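Local coordinates for hypothetical protein RBSTP0775 (Geobacillus stearothermophilus, PDB 1RZ3) that is of unknown function but probably binds ATP and acts as a kinase, possibly on uridine or a related substrate, at residues A[60-65]-A[106-111]. Sequence-based numbering, arbitrary orientation.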
loop_
_atom_site.group_PDB
_atom_site.type_symbol
_atom_site.label_atom_id
_atom_site.label_comp_id
_atom_site.label_asym_id
_atom_site.label_seq_id
_atom_site.Cartn_x
_atom_site.Cartn_y
_atom_site.Cartn_z
ATOM N N ASP A 60 3.707 -5.848 5.399
ATOM C CA ASP A 60 4.006 -7.279 5.492
ATOM C C ASP A 60 5.252 -7.593 4.669
ATOM O O ASP A 60 5.907 -8.617 4.881
ATOM C CB ASP A 60 2.884 -8.145 4.889
ATOM C CG ASP A 60 1.624 -8.181 5.734
ATOM O OD1 ASP A 60 1.719 -8.063 6.969
ATOM O OD2 ASP A 60 0.532 -8.360 5.148
ATOM N N HIS A 61 5.587 -6.714 3.730
ATOM C CA HIS A 61 6.697 -7.010 2.835
ATOM C C HIS A 61 7.960 -6.172 2.934
ATOM O O HIS A 61 8.585 -5.851 1.920
ATOM C CB HIS A 61 6.164 -6.998 1.403
ATOM C CG HIS A 61 4.907 -7.794 1.237
ATOM N ND1 HIS A 61 4.866 -9.160 1.416
ATOM C CD2 HIS A 61 3.634 -7.410 0.980
ATOM C CE1 HIS A 61 3.621 -9.583 1.279
ATOM N NE2 HIS A 61 2.853 -8.542 1.015
ATOM N N ILE A 62 8.341 -5.834 4.157
ATOM C CA ILE A 62 9.547 -5.055 4.388
ATOM C C ILE A 62 10.708 -6.001 4.695
ATOM O O ILE A 62 10.503 -7.197 4.949
ATOM C CB ILE A 62 9.364 -4.080 5.565
ATOM C CG1 ILE A 62 9.012 -4.854 6.840
ATOM C CG2 ILE A 62 8.275 -3.072 5.232
ATOM C CD1 ILE A 62 8.973 -3.998 8.079
ATOM N N VAL A 63 11.923 -5.462 4.660
ATOM C CA VAL A 63 13.123 -6.240 4.935
ATOM C C VAL A 63 13.398 -6.348 6.433
ATOM O O VAL A 63 12.768 -5.671 7.239
ATOM C CB VAL A 63 14.351 -5.613 4.248
ATOM C CG1 VAL A 63 14.128 -5.560 2.743
ATOM C CG2 VAL A 63 14.597 -4.208 4.798
ATOM N N GLU A 64 14.347 -7.208 6.792
ATOM C CA GLU A 64 14.727 -7.423 8.189
ATOM C C GLU A 64 15.327 -6.151 8.798
ATOM O O GLU A 64 15.832 -5.290 8.077
ATOM C CB GLU A 64 15.751 -8.557 8.268
ATOM C CG GLU A 64 16.977 -8.301 7.409
ATOM C CD GLU A 64 17.868 -9.516 7.262
ATOM O OE1 GLU A 64 18.421 -9.982 8.281
ATOM O OE2 GLU A 64 18.014 -10.002 6.120
ATOM N N ARG A 65 15.277 -6.049 10.124
ATOM C CA ARG A 65 15.811 -4.884 10.834
ATOM C C ARG A 65 17.244 -4.563 10.416
ATOM O O ARG A 65 17.584 -3.409 10.155
ATOM C CB ARG A 65 15.783 -5.120 12.347
ATOM C CG ARG A 65 14.396 -5.256 12.947
ATOM C CD ARG A 65 14.470 -5.643 14.420
ATOM N NE ARG A 65 13.150 -5.932 14.973
ATOM C CZ ARG A 65 12.934 -6.441 16.183
ATOM N NH1 ARG A 65 13.954 -6.725 16.985
ATOM N NH2 ARG A 65 11.692 -6.670 16.595
ATOM N N PRO A 106 7.608 -13.502 0.774
ATOM C CA PRO A 106 8.117 -13.593 2.142
ATOM C C PRO A 106 7.316 -12.595 2.973
ATOM O O PRO A 106 7.265 -11.407 2.651
ATOM C CB PRO A 106 9.584 -13.194 1.991
ATOM C CG PRO A 106 9.538 -12.191 0.875
ATOM C CD PRO A 106 8.589 -12.849 -0.113
ATOM N N PHE A 107 6.652 -13.083 4.012
ATOM C CA PHE A 107 5.867 -12.217 4.877
ATOM C C PHE A 107 6.663 -11.927 6.142
ATOM O O PHE A 107 7.113 -12.845 6.825
ATOM C CB PHE A 107 4.528 -12.880 5.208
ATOM C CG PHE A 107 3.489 -12.708 4.127
ATOM C CD1 PHE A 107 2.506 -11.732 4.242
ATOM C CD2 PHE A 107 3.513 -13.504 2.987
ATOM C CE1 PHE A 107 1.553 -11.546 3.236
ATOM C CE2 PHE A 107 2.568 -13.329 1.974
ATOM C CZ PHE A 107 1.583 -12.343 2.102
ATOM N N TYR A 108 6.837 -10.645 6.444
ATOM C CA TYR A 108 7.610 -10.231 7.607
ATOM C C TYR A 108 6.874 -10.291 8.941
ATOM O O TYR A 108 5.754 -9.793 9.076
ATOM C CB TYR A 108 8.130 -8.809 7.401
ATOM C CG TYR A 108 9.066 -8.339 8.486
ATOM C CD1 TYR A 108 10.311 -8.939 8.662
ATOM C CD2 TYR A 108 8.718 -7.279 9.323
ATOM C CE1 TYR A 108 11.192 -8.494 9.642
ATOM C CE2 TYR A 108 9.593 -6.824 10.313
ATOM C CZ TYR A 108 10.828 -7.438 10.462
ATOM O OH TYR A 108 11.709 -6.990 11.418
ATOM N N ASP A 109 7.525 -10.902 9.927
ATOM C CA ASP A 109 6.977 -11.004 11.274
ATOM C C ASP A 109 7.745 -9.972 12.090
ATOM O O ASP A 109 8.919 -10.166 12.403
ATOM C CB ASP A 109 7.210 -12.400 11.857
ATOM C CG ASP A 109 6.462 -12.615 13.162
ATOM O OD1 ASP A 109 6.614 -11.786 14.085
ATOM O OD2 ASP A 109 5.720 -13.616 13.267
ATOM N N HIS A 110 7.074 -8.870 12.410
ATOM C CA HIS A 110 7.667 -7.768 13.164
ATOM C C HIS A 110 8.208 -8.160 14.540
ATOM O O HIS A 110 9.237 -7.642 14.980
ATOM C CB HIS A 110 6.633 -6.649 13.313
ATOM C CG HIS A 110 6.087 -6.157 12.008
ATOM N ND1 HIS A 110 6.825 -5.391 11.131
ATOM C CD2 HIS A 110 4.885 -6.352 11.413
ATOM C CE1 HIS A 110 6.103 -5.136 10.054
ATOM N NE2 HIS A 110 4.922 -5.709 10.199
ATOM N N GLU A 111 7.521 -9.075 15.216
ATOM C CA GLU A 111 7.938 -9.517 16.544
ATOM C C GLU A 111 9.230 -10.331 16.534
ATOM O O GLU A 111 10.141 -10.066 17.316
ATOM C CB GLU A 111 6.830 -10.346 17.197
ATOM C CG GLU A 111 5.521 -9.596 17.387
ATOM C CD GLU A 111 4.445 -10.456 18.026
ATOM O OE1 GLU A 111 4.086 -11.498 17.435
ATOM O OE2 GLU A 111 3.959 -10.091 19.121
HETATM O O HOH W 1 3.343 -10.414 7.740
HETATM O O HOH W 2 1.919 -6.063 8.658
HETATM O O HOH W 3 10.823 -5.143 14.086
#
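Asp60 and Tyr108 bring the two backbones closest, their CA atoms 5.1 Å apart, where the loop leaving strand 53-57 meets the end of strand 102-109. That strand belongs to a two-stranded antiparallel hairpin with 114-121, set beside the parallel core sheet of a fold of the P-loop NTPase type, consistent with a kinase, and the contact illustrates how a loop can be tied to a hairpin by a single direct backbone bond, with side chains and waters supplying the rest. The segments run 65° apart. Tyr108 N donates to Asp60 O (2.7 Å) in a nearly straight bond lying in the carbonyl plane.

Beside this bond, His61 turns its ring edge to a face of Phe107, a T-shaped pair with centroids 4.7 Å apart. His61 CE1 makes the approach, while CB of Asp60 lies over the His61 ring and also touches Phe107 CD1. Further along, Ile62 crosses the Tyr108 ring, CG1 reaching Tyr108 CD2 at 3.5 Å. With its CG1 branch wedged between backbone N and carbonyl carbon (chi1 59°), Ile62 places CD1 against both Tyr108 CD2 and the edge of the His110 imidazole at CE1. The Tyr108 side chain leaves its backbone toward the loop, and Val63 O lies over one face of its ring, near the rim on the CE1 side; its hydroxyl is hydrogen-bonded to Asp113 and Arg68, and Asp113 also accepts from Arg65 N, so one carboxylate joins loop and tyrosine.

Water bridges complete the join at both ends. One water donates to Asp60 OD1 and to Tyr108 O. At the far end, the extended Arg65 chain passes the tyrosine hydroxyl, and another water accepts from Arg65 NE (2.6 Å) while donating to His110 O. The same carbonyl oxygen receives Arg65 NH2 in a bent bond of 3.1 Å, with the oxygen tilted 27° out of the guanidinium plane.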